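PDB 2JHN: 3-methyladenine dna-glycosylase from Archaeoglobus fulgidus, which belongs to the helix-hairpin-helix superfamily of DNA glycosylases, proteins of base excision DNA repair. Local coordinates for residues A[183-197]-A[209-221]. The protein carries 1 engineered substitution. Residues are numbered along the deposited sequence; the frame is centred on the assembly and turned at random.
With NA (sodium ion), chain E.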
ATOM      1  N   ARG A 183      14.716  -4.309 -17.704  0.50 26.14           N
ATOM      2  CA  ARG A 183      14.730  -5.400 -16.715  0.50 25.49           C
ATOM      3  C   ARG A 183      13.469  -5.415 -15.857  0.50 25.05           C
ATOM      4  O   ARG A 183      12.915  -6.482 -15.603  0.50 25.16           O
ATOM      5  CB  ARG A 183      15.985  -5.384 -15.823  0.50 25.64           C
ATOM      6  CG  ARG A 183      16.158  -6.677 -14.990  0.50 25.70           C
ATOM      7  CD  ARG A 183      16.217  -7.910 -15.897  0.50 26.48           C
ATOM      8  NE  ARG A 183      15.435  -9.097 -15.493  0.50 27.08           N
ATOM      9  CZ  ARG A 183      15.145  -9.481 -14.249  0.50 28.73           C
ATOM     10  NH1 ARG A 183      15.534  -8.776 -13.195  0.50 27.25           N
ATOM     11  NH2 ARG A 183      14.438 -10.593 -14.060  0.50 30.94           N
ATOM     12  N   LYS A 184      13.032  -4.233 -15.423  1.00 24.72           N
ATOM     13  CA  LYS A 184      11.774  -4.086 -14.638  1.00 23.89           C
ATOM     14  C   LYS A 184      10.600  -4.658 -15.448  1.00 22.79           C
ATOM     15  O   LYS A 184       9.863  -5.540 -14.979  1.00 21.53           O
ATOM     16  CB  LYS A 184      11.497  -2.623 -14.240  1.00 23.97           C
ATOM     17  CG  LYS A 184      12.201  -2.129 -12.945  1.00 23.94           C
ATOM     18  CD  LYS A 184      11.962  -0.659 -12.685  1.00 24.08           C
ATOM     19  CE  LYS A 184      12.805  -0.162 -11.505  1.00 24.21           C
ATOM     20  NZ  LYS A 184      12.515   1.258 -11.214  1.00 25.38           N
ATOM     21  N   ALA A 185      10.451  -4.185 -16.686  1.00 21.65           N
ATOM     22  CA  ALA A 185       9.446  -4.724 -17.607  1.00 21.09           C
ATOM     23  C   ALA A 185       9.542  -6.228 -17.731  1.00 20.91           C
ATOM     24  O   ALA A 185       8.544  -6.931 -17.656  1.00 19.40           O
ATOM     25  CB  ALA A 185       9.549  -4.044 -18.997  1.00 22.01           C
ATOM     26  N   GLU A 186      10.761  -6.729 -17.891  1.00 20.68           N
ATOM     27  CA  GLU A 186      11.010  -8.151 -17.962  1.00 21.76           C
ATOM     28  C   GLU A 186      10.567  -8.923 -16.709  1.00 20.59           C
ATOM     29  O   GLU A 186       9.955  -9.972 -16.805  1.00 20.41           O
ATOM     30  CB  GLU A 186      12.501  -8.379 -18.217  1.00 22.56           C
ATOM     31  CG  GLU A 186      12.889  -8.150 -19.655  1.00 27.45           C
ATOM     32  CD  GLU A 186      14.300  -8.613 -19.966  1.00 33.99           C
ATOM     33  OE1 GLU A 186      15.127  -8.692 -19.024  1.00 36.91           O
ATOM     34  OE2 GLU A 186      14.574  -8.887 -21.157  1.00 35.57           O
ATOM     35  N   LEU A 187      10.873  -8.372 -15.536  1.00 20.61           N
ATOM     36  CA  LEU A 187      10.530  -9.024 -14.277  1.00 19.51           C
ATOM     37  C   LEU A 187       9.001  -9.020 -14.028  1.00 18.55           C
ATOM     38  O   LEU A 187       8.434 -10.026 -13.598  1.00 17.84           O
ATOM     39  CB  LEU A 187      11.303  -8.366 -13.137  1.00 20.36           C
ATOM     40  CG  LEU A 187      11.234  -8.989 -11.737  1.00 21.12           C
ATOM     41  CD1 LEU A 187      11.576 -10.485 -11.770  1.00 21.16           C
ATOM     42  CD2 LEU A 187      12.133  -8.211 -10.775  1.00 20.24           C
ATOM     43  N   ILE A 188       8.349  -7.894 -14.308  1.00 17.32           N
ATOM     44  CA  ILE A 188       6.892  -7.787 -14.154  1.00 18.07           C
ATOM     45  C   ILE A 188       6.176  -8.792 -15.068  1.00 18.20           C
ATOM     46  O   ILE A 188       5.272  -9.504 -14.644  1.00 18.32           O
ATOM     47  CB  ILE A 188       6.404  -6.324 -14.325  1.00 16.84           C
ATOM     48  CG1 ILE A 188       6.935  -5.481 -13.143  1.00 18.19           C
ATOM     49  CG2 ILE A 188       4.855  -6.276 -14.445  1.00 16.47           C
ATOM     50  CD1 ILE A 188       6.734  -3.997 -13.271  1.00 15.97           C
ATOM     51  N   VAL A 189       6.620  -8.890 -16.322  1.00 19.17           N
ATOM     52  CA  VAL A 189       6.043  -9.886 -17.224  1.00 18.94           C
ATOM     53  C   VAL A 189       6.250 -11.305 -16.651  1.00 18.54           C
ATOM     54  O   VAL A 189       5.329 -12.119 -16.623  1.00 18.29           O
ATOM     55  CB  VAL A 189       6.580  -9.717 -18.671  1.00 19.65           C
ATOM     56  CG1 VAL A 189       6.183 -10.918 -19.549  1.00 20.55           C
ATOM     57  CG2 VAL A 189       6.063  -8.409 -19.278  1.00 20.70           C
ATOM     58  N   GLU A 190       7.442 -11.567 -16.128  1.00 18.98           N
ATOM     59  CA  GLU A 190       7.759 -12.841 -15.472  1.00 19.34           C
ATOM     60  C   GLU A 190       6.763 -13.197 -14.341  1.00 18.48           C
ATOM     61  O   GLU A 190       6.195 -14.296 -14.292  1.00 17.60           O
ATOM     62  CB  GLU A 190       9.200 -12.795 -14.944  1.00 19.44           C
ATOM     63  CG  GLU A 190       9.807 -14.153 -14.634  1.00 22.10           C
ATOM     64  CD  GLU A 190      11.250 -14.084 -14.077  1.00 22.51           C
ATOM     65  OE1 GLU A 190      11.995 -13.105 -14.346  1.00 28.05           O
ATOM     66  OE2 GLU A 190      11.644 -15.054 -13.388  1.00 28.96           O
ATOM     67  N   ILE A 191       6.526 -12.229 -13.462  1.00 17.02           N
ATOM     68  CA  ILE A 191       5.580 -12.388 -12.371  1.00 16.49           C
ATOM     69  C   ILE A 191       4.154 -12.612 -12.899  1.00 15.60           C
ATOM     70  O   ILE A 191       3.400 -13.433 -12.359  1.00 15.30           O
ATOM     71  CB  ILE A 191       5.660 -11.169 -11.400  1.00 16.37           C
ATOM     72  CG1 ILE A 191       7.065 -11.068 -10.734  1.00 16.71           C
ATOM     73  CG2 ILE A 191       4.501 -11.186 -10.408  1.00 16.51           C
ATOM     74  CD1 ILE A 191       7.352 -12.143  -9.711  1.00 19.06           C
ATOM     75  N   ALA A 192       3.795 -11.913 -13.980  1.00 16.37           N
ATOM     76  CA  ALA A 192       2.449 -12.052 -14.581  1.00 15.95           C
ATOM     77  C   ALA A 192       2.093 -13.487 -15.043  1.00 16.82           C
ATOM     78  O   ALA A 192       0.918 -13.891 -15.065  1.00 16.28           O
ATOM     79  CB  ALA A 192       2.272 -11.036 -15.746  1.00 15.72           C
ATOM     80  N   LYS A 193       3.113 -14.245 -15.416  1.00 17.58           N
ATOM     81  CA  LYS A 193       2.945 -15.670 -15.782  1.00 18.59           C
ATOM     82  C   LYS A 193       2.574 -16.616 -14.625  1.00 19.06           C
ATOM     83  O   LYS A 193       2.156 -17.754 -14.853  1.00 17.98           O
ATOM     84  CB  LYS A 193       4.226 -16.171 -16.468  1.00 19.20           C
ATOM     85  CG  LYS A 193       4.466 -15.538 -17.822  1.00 21.12           C
ATOM     86  CD  LYS A 193       5.801 -15.971 -18.416  1.00 25.67           C
ATOM     87  CE  LYS A 193       6.075 -15.242 -19.714  1.00 28.23           C
ATOM     88  NZ  LYS A 193       7.378 -15.677 -20.293  1.00 32.50           N
ATOM     89  N   GLU A 194       2.738 -16.161 -13.381  1.00 18.49           N
ATOM     90  CA  GLU A 194       2.505 -17.014 -12.213  1.00 19.09           C
ATOM     91  C   GLU A 194       1.023 -17.239 -11.962  1.00 20.14           C
ATOM     92  O   GLU A 194       0.228 -16.303 -11.983  1.00 20.86           O
ATOM     93  CB  GLU A 194       3.176 -16.420 -10.963  1.00 19.43           C
ATOM     94  CG  GLU A 194       4.693 -16.328 -11.059  1.00 18.60           C
ATOM     95  CD  GLU A 194       5.355 -17.696 -10.924  1.00 19.54           C
ATOM     96  OE1 GLU A 194       5.309 -18.298  -9.836  1.00 20.72           O
ATOM     97  OE2 GLU A 194       5.888 -18.194 -11.920  1.00 24.66           O
ATOM     98  N   GLU A 195       0.649 -18.493 -11.735  1.00 20.47           N
ATOM     99  CA  GLU A 195      -0.729 -18.837 -11.407  1.00 21.60           C
ATOM    100  C   GLU A 195      -0.943 -18.767  -9.904  1.00 20.78           C
ATOM    101  O   GLU A 195       0.018 -18.888  -9.136  1.00 21.63           O
ATOM    102  CB  GLU A 195      -1.048 -20.257 -11.893  1.00 22.70           C
ATOM    103  CG  GLU A 195      -1.214 -20.347 -13.390  0.70 25.43           C
ATOM    104  CD  GLU A 195      -2.638 -20.097 -13.817  0.70 29.30           C
ATOM    105  OE1 GLU A 195      -3.473 -19.701 -12.965  0.70 30.90           O
ATOM    106  OE2 GLU A 195      -2.931 -20.305 -15.010  0.70 32.09           O
ATOM    107  N   ASN A 196      -2.201 -18.579  -9.502  1.00 20.40           N
ATOM    108  CA  ASN A 196      -2.625 -18.615  -8.096  1.00 20.01           C
ATOM    109  C   ASN A 196      -1.896 -17.606  -7.201  1.00 19.01           C
ATOM    110  O   ASN A 196      -1.695 -17.821  -6.008  1.00 18.18           O
ATOM    111  CB  ASN A 196      -2.518 -20.045  -7.529  1.00 20.44           C
ATOM    112  CG  ASN A 196      -3.303 -21.062  -8.375  1.00 21.27           C
ATOM    113  OD1 ASN A 196      -4.492 -20.880  -8.629  1.00 23.47           O
ATOM    114  ND2 ASN A 196      -2.635 -22.130  -8.801  1.00 24.68           N
ATOM    115  N   LEU A 197      -1.462 -16.508  -7.806  1.00 18.98           N
ATOM    116  CA  LEU A 197      -0.641 -15.545  -7.083  1.00 18.20           C
ATOM    117  C   LEU A 197      -1.347 -14.906  -5.866  1.00 18.01           C
ATOM    118  O   LEU A 197      -0.714 -14.655  -4.829  1.00 16.76           O
ATOM    119  CB  LEU A 197      -0.090 -14.515  -8.099  1.00 18.52           C
ATOM    120  CG  LEU A 197       1.066 -13.592  -7.792  1.00 20.41           C
ATOM    121  CD1 LEU A 197       2.325 -14.341  -7.325  1.00 18.50           C
ATOM    122  CD2 LEU A 197       1.328 -12.787  -9.055  1.00 17.61           C
ATOM    123  N   TYR A 209       8.800 -15.252   1.622  1.00 12.05           N
ATOM    124  CA  TYR A 209      10.111 -14.612   1.408  1.00 13.21           C
ATOM    125  C   TYR A 209      10.971 -15.394   0.407  1.00 13.09           C
ATOM    126  O   TYR A 209      11.572 -14.819  -0.497  1.00 12.47           O
ATOM    127  CB  TYR A 209      10.883 -14.448   2.742  1.00 13.25           C
ATOM    128  CG  TYR A 209      12.196 -13.727   2.552  1.00 14.06           C
ATOM    129  CD1 TYR A 209      12.253 -12.332   2.542  1.00 13.63           C
ATOM    130  CD2 TYR A 209      13.399 -14.441   2.338  1.00 13.68           C
ATOM    131  CE1 TYR A 209      13.490 -11.647   2.345  1.00 11.04           C
ATOM    132  CE2 TYR A 209      14.620 -13.760   2.146  1.00 15.10           C
ATOM    133  CZ  TYR A 209      14.658 -12.368   2.146  1.00 12.29           C
ATOM    134  OH  TYR A 209      15.870 -11.702   1.946  1.00 13.05           O
ATOM    135  N   GLU A 210      11.022 -16.712   0.556  0.50 14.05           N
ATOM    136  CA  GLU A 210      11.842 -17.527  -0.344  0.50 14.31           C
ATOM    137  C   GLU A 210      11.257 -17.582  -1.753  0.50 13.93           C
ATOM    138  O   GLU A 210      11.997 -17.648  -2.726  0.50 14.36           O
ATOM    139  CB  GLU A 210      12.049 -18.936   0.223  0.50 14.70           C
ATOM    140  CG  GLU A 210      12.970 -18.981   1.430  0.50 17.27           C
ATOM    141  CD  GLU A 210      14.405 -18.560   1.106  0.50 20.17           C
ATOM    142  OE1 GLU A 210      14.928 -18.979   0.047  0.50 22.47           O
ATOM    143  OE2 GLU A 210      15.015 -17.829   1.918  0.50 21.09           O
ATOM    144  N   TYR A 211       9.934 -17.527  -1.870  1.00 14.01           N
ATOM    145  CA  TYR A 211       9.312 -17.456  -3.184  1.00 14.03           C
ATOM    146  C   TYR A 211       9.655 -16.135  -3.882  1.00 13.14           C
ATOM    147  O   TYR A 211      10.134 -16.127  -5.033  1.00 12.74           O
ATOM    148  CB  TYR A 211       7.812 -17.666  -3.088  1.00 14.36           C
ATOM    149  CG  TYR A 211       7.068 -17.446  -4.390  1.00 15.21           C
ATOM    150  CD1 TYR A 211       7.080 -18.415  -5.395  1.00 14.60           C
ATOM    151  CD2 TYR A 211       6.348 -16.263  -4.609  1.00 16.65           C
ATOM    152  CE1 TYR A 211       6.386 -18.208  -6.614  1.00 14.80           C
ATOM    153  CE2 TYR A 211       5.657 -16.035  -5.790  1.00 15.92           C
ATOM    154  CZ  TYR A 211       5.682 -17.021  -6.797  1.00 17.67           C
ATOM    155  OH  TYR A 211       4.976 -16.814  -7.955  1.00 16.33           O
ATOM    156  N   LEU A 212       9.453 -15.022  -3.177  1.00 11.79           N
ATOM    157  CA  LEU A 212       9.713 -13.709  -3.791  1.00 11.57           C
ATOM    158  C   LEU A 212      11.177 -13.586  -4.218  1.00 12.35           C
ATOM    159  O   LEU A 212      11.460 -13.225  -5.346  1.00 12.61           O
ATOM    160  CB  LEU A 212       9.298 -12.563  -2.851  1.00 11.50           C
ATOM    161  CG  LEU A 212       7.774 -12.524  -2.659  1.00  9.89           C
ATOM    162  CD1 LEU A 212       7.443 -11.711  -1.411  1.00 10.29           C
ATOM    163  CD2 LEU A 212       7.137 -11.919  -3.913  1.00 11.53           C
ATOM    164  N   THR A 213      12.096 -13.961  -3.330  1.00 13.20           N
ATOM    165  CA  THR A 213      13.515 -13.771  -3.583  1.00 13.78           C
ATOM    166  C   THR A 213      14.058 -14.797  -4.580  1.00 14.25           C
ATOM    167  O   THR A 213      15.164 -14.621  -5.088  1.00 15.00           O
ATOM    168  CB  THR A 213      14.379 -13.787  -2.292  1.00 12.41           C
ATOM    169  OG1 THR A 213      14.143 -14.996  -1.559  1.00 14.30           O
ATOM    170  CG2 THR A 213      14.067 -12.568  -1.415  1.00 13.94           C
ATOM    171  N   SER A 214      13.276 -15.828  -4.869  1.00 14.46           N
ATOM    172  CA  SER A 214      13.625 -16.822  -5.901  1.00 16.30           C
ATOM    173  C   SER A 214      13.613 -16.237  -7.332  1.00 17.23           C
ATOM    174  O   SER A 214      14.173 -16.839  -8.265  1.00 18.50           O
ATOM    175  CB  SER A 214      12.733 -18.077  -5.792  1.00 15.98           C
ATOM    176  OG  SER A 214      11.516 -17.925  -6.502  1.00 17.37           O
ATOM    177  N   PHE A 215      12.976 -15.083  -7.516  1.00 16.65           N
ATOM    178  CA  PHE A 215      13.038 -14.379  -8.793  1.00 16.96           C
ATOM    179  C   PHE A 215      14.310 -13.535  -8.876  1.00 18.07           C
ATOM    180  O   PHE A 215      14.653 -12.828  -7.934  1.00 16.77           O
ATOM    181  CB  PHE A 215      11.785 -13.503  -8.977  1.00 17.18           C
ATOM    182  CG  PHE A 215      10.513 -14.297  -9.119  1.00 17.57           C
ATOM    183  CD1 PHE A 215      10.026 -14.645 -10.383  1.00 17.47           C
ATOM    184  CD2 PHE A 215       9.805 -14.707  -7.994  1.00 15.69           C
ATOM    185  CE1 PHE A 215       8.851 -15.390 -10.510  1.00 19.27           C
ATOM    186  CE2 PHE A 215       8.608 -15.450  -8.123  1.00 18.27           C
ATOM    187  CZ  PHE A 215       8.147 -15.789  -9.374  1.00 19.58           C
ATOM    188  N   LYS A 216      15.025 -13.611 -10.002  1.00 18.92           N
ATOM    189  CA  LYS A 216      16.227 -12.789 -10.163  1.00 20.36           C
ATOM    190  C   LYS A 216      15.831 -11.322 -10.341  1.00 19.62           C
ATOM    191  O   LYS A 216      15.146 -10.953 -11.308  1.00 20.76           O
ATOM    192  CB  LYS A 216      17.097 -13.293 -11.322  1.00 20.50           C
ATOM    193  CG  LYS A 216      16.449 -13.142 -12.685  1.00 23.26           C
ATOM    194  CD  LYS A 216      17.135 -13.985 -13.791  1.00 24.79           C
ATOM    195  CE  LYS A 216      16.355 -13.887 -15.094  1.00 28.45           C
ATOM    196  NZ  LYS A 216      15.089 -14.670 -15.046  1.00 31.95           N
ATOM    197  N   GLY A 217      16.236 -10.496  -9.385  1.00 18.05           N
ATOM    198  CA  GLY A 217      15.949  -9.069  -9.437  1.00 17.60           C
ATOM    199  C   GLY A 217      15.051  -8.660  -8.276  1.00 16.44           C
ATOM    200  O   GLY A 217      14.787  -7.461  -8.072  1.00 16.14           O
ATOM    201  N   ILE A 218      14.579  -9.661  -7.538  1.00 15.24           N
ATOM    202  CA  ILE A 218      13.876  -9.422  -6.267  1.00 14.22           C
ATOM    203  C   ILE A 218      14.812  -9.840  -5.132  1.00 13.65           C
ATOM    204  O   ILE A 218      15.072 -11.026  -4.956  1.00 13.98           O
ATOM    205  CB  ILE A 218      12.549 -10.168  -6.161  1.00 14.07           C
ATOM    206  CG1 ILE A 218      11.605  -9.756  -7.317  1.00 15.02           C
ATOM    207  CG2 ILE A 218      11.906  -9.893  -4.784  1.00 13.46           C
ATOM    208  CD1 ILE A 218      10.183 -10.316  -7.246  1.00 14.93           C
ATOM    209  N   GLY A 219      15.280  -8.866  -4.360  1.00 12.78           N
ATOM    210  CA  GLY A 219      16.141  -9.162  -3.204  1.00 12.37           C
ATOM    211  C   GLY A 219      15.423  -8.902  -1.883  1.00 13.11           C
ATOM    212  O   GLY A 219      14.159  -8.823  -1.838  1.00 12.33           O
ATOM    213  N   ARG A 220      16.222  -8.750  -0.821  1.00 12.00           N
ATOM    214  CA  ARG A 220      15.667  -8.663   0.539  1.00 11.79           C
ATOM    215  C   ARG A 220      14.698  -7.475   0.697  1.00 11.48           C
ATOM    216  O   ARG A 220      13.600  -7.655   1.221  1.00 10.55           O
ATOM    217  CB  ARG A 220      16.780  -8.583   1.579  1.00 11.86           C
ATOM    218  CG  ARG A 220      16.259  -8.462   2.976  1.00 12.13           C
ATOM    219  CD  ARG A 220      17.386  -8.633   3.992  1.00 16.56           C
ATOM    220  NE  ARG A 220      16.788  -8.990   5.272  1.00 19.54           N
ATOM    221  CZ  ARG A 220      17.469  -9.246   6.384  1.00 22.58           C
ATOM    222  NH1 ARG A 220      18.811  -9.171   6.386  1.00 21.73           N
ATOM    223  NH2 ARG A 220      16.799  -9.581   7.497  1.00 21.03           N
ATOM    224  N   TRP A 221      15.103  -6.288   0.237  1.00 10.82           N
ATOM    225  CA  TRP A 221      14.294  -5.088   0.422  1.00 12.76           C
ATOM    226  C   TRP A 221      12.944  -5.204  -0.281  1.00 11.74           C
ATOM    227  O   TRP A 221      11.916  -5.023   0.352  1.00 11.53           O
ATOM    228  CB  TRP A 221      15.032  -3.819  -0.033  1.00 14.53           C
ATOM    229  CG  TRP A 221      14.147  -2.619  -0.056  1.00 18.39           C
ATOM    230  CD1 TRP A 221      13.489  -2.046   1.014  1.00 19.69           C
ATOM    231  CD2 TRP A 221      13.788  -1.852  -1.204  1.00 21.45           C
ATOM    232  NE1 TRP A 221      12.756  -0.960   0.586  1.00 21.85           N
ATOM    233  CE2 TRP A 221      12.921  -0.820  -0.768  1.00 19.93           C
ATOM    234  CE3 TRP A 221      14.134  -1.920  -2.568  1.00 22.74           C
ATOM    235  CZ2 TRP A 221      12.376   0.131  -1.652  1.00 22.48           C
ATOM    236  CZ3 TRP A 221      13.608  -0.965  -3.441  1.00 22.34           C
ATOM    237  CH2 TRP A 221      12.731   0.043  -2.979  1.00 21.94           C
TER
HETATM  238 NA    NA E1298      16.260 -12.837  -6.091  1.00 18.75          NA
HETATM  239  O   HOH W   1       2.345 -18.331  -7.224  1.00 34.46           O
HETATM  240  O   HOH W   2      17.812 -11.301  -7.201  1.00 17.01           O
HETATM  241  O   HOH W   3      17.990 -12.920  -4.253  1.00 19.18           O
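Ile-191 sets its CD1 methyl squarely over the Phe-215 ring, 3.5 Å from the ring centroid and 6° off the normal, a CH-pi contact. CG1 lies anti to the carbonyl carbon (chi1 -63°), and a bend at chi2 (-71°) turns CD1 onto the ring. Around the ring edge stand the Glu-190 and Glu-194 carboxylates, with Glu-190 OE2 3.4 Å from Phe-215 CD1. Leu-187 extends the apolar seam, its CD2 lying 3.8 Å from Ile-218 CG1.

Next to Leu-187, Arg-183, in one of its two modelled conformers, grips one carbonyl end-on: NH1 and NH2 each lie 2.9 Å from Lys-216 O, both bonds bent, the NH1 donor standing above the carbonyl plane. Leu-187 CB lies over one guanidinium face, toward its rim, and in this conformer Glu-186 OE1 and Glu-190 OE1 form longer salt bridges to Arg-183. Lys-216 reaches the same Glu-190 OE1 with NZ at 3.5 Å. At the far end Tyr-211 OH meets Glu-194 OE1 at a doubtfully short 2.4 Å and receives a bond from a water held by Glu-195 O.

The 215-218 type II turn belongs to the hairpin between helices 205-213 and 220-229, consistent with the helix-hairpin-helix motif of this family. A sodium ion takes the carbonyls of Thr-213, Phe-215 and Ile-218 plus two waters. Sodium and arginine thus bind different carbonyls of one turn, while Glu-190, with Glu-186 beside Arg-183 and a bound MES sulfonate at Lys-216, probably offsets the two positive charges.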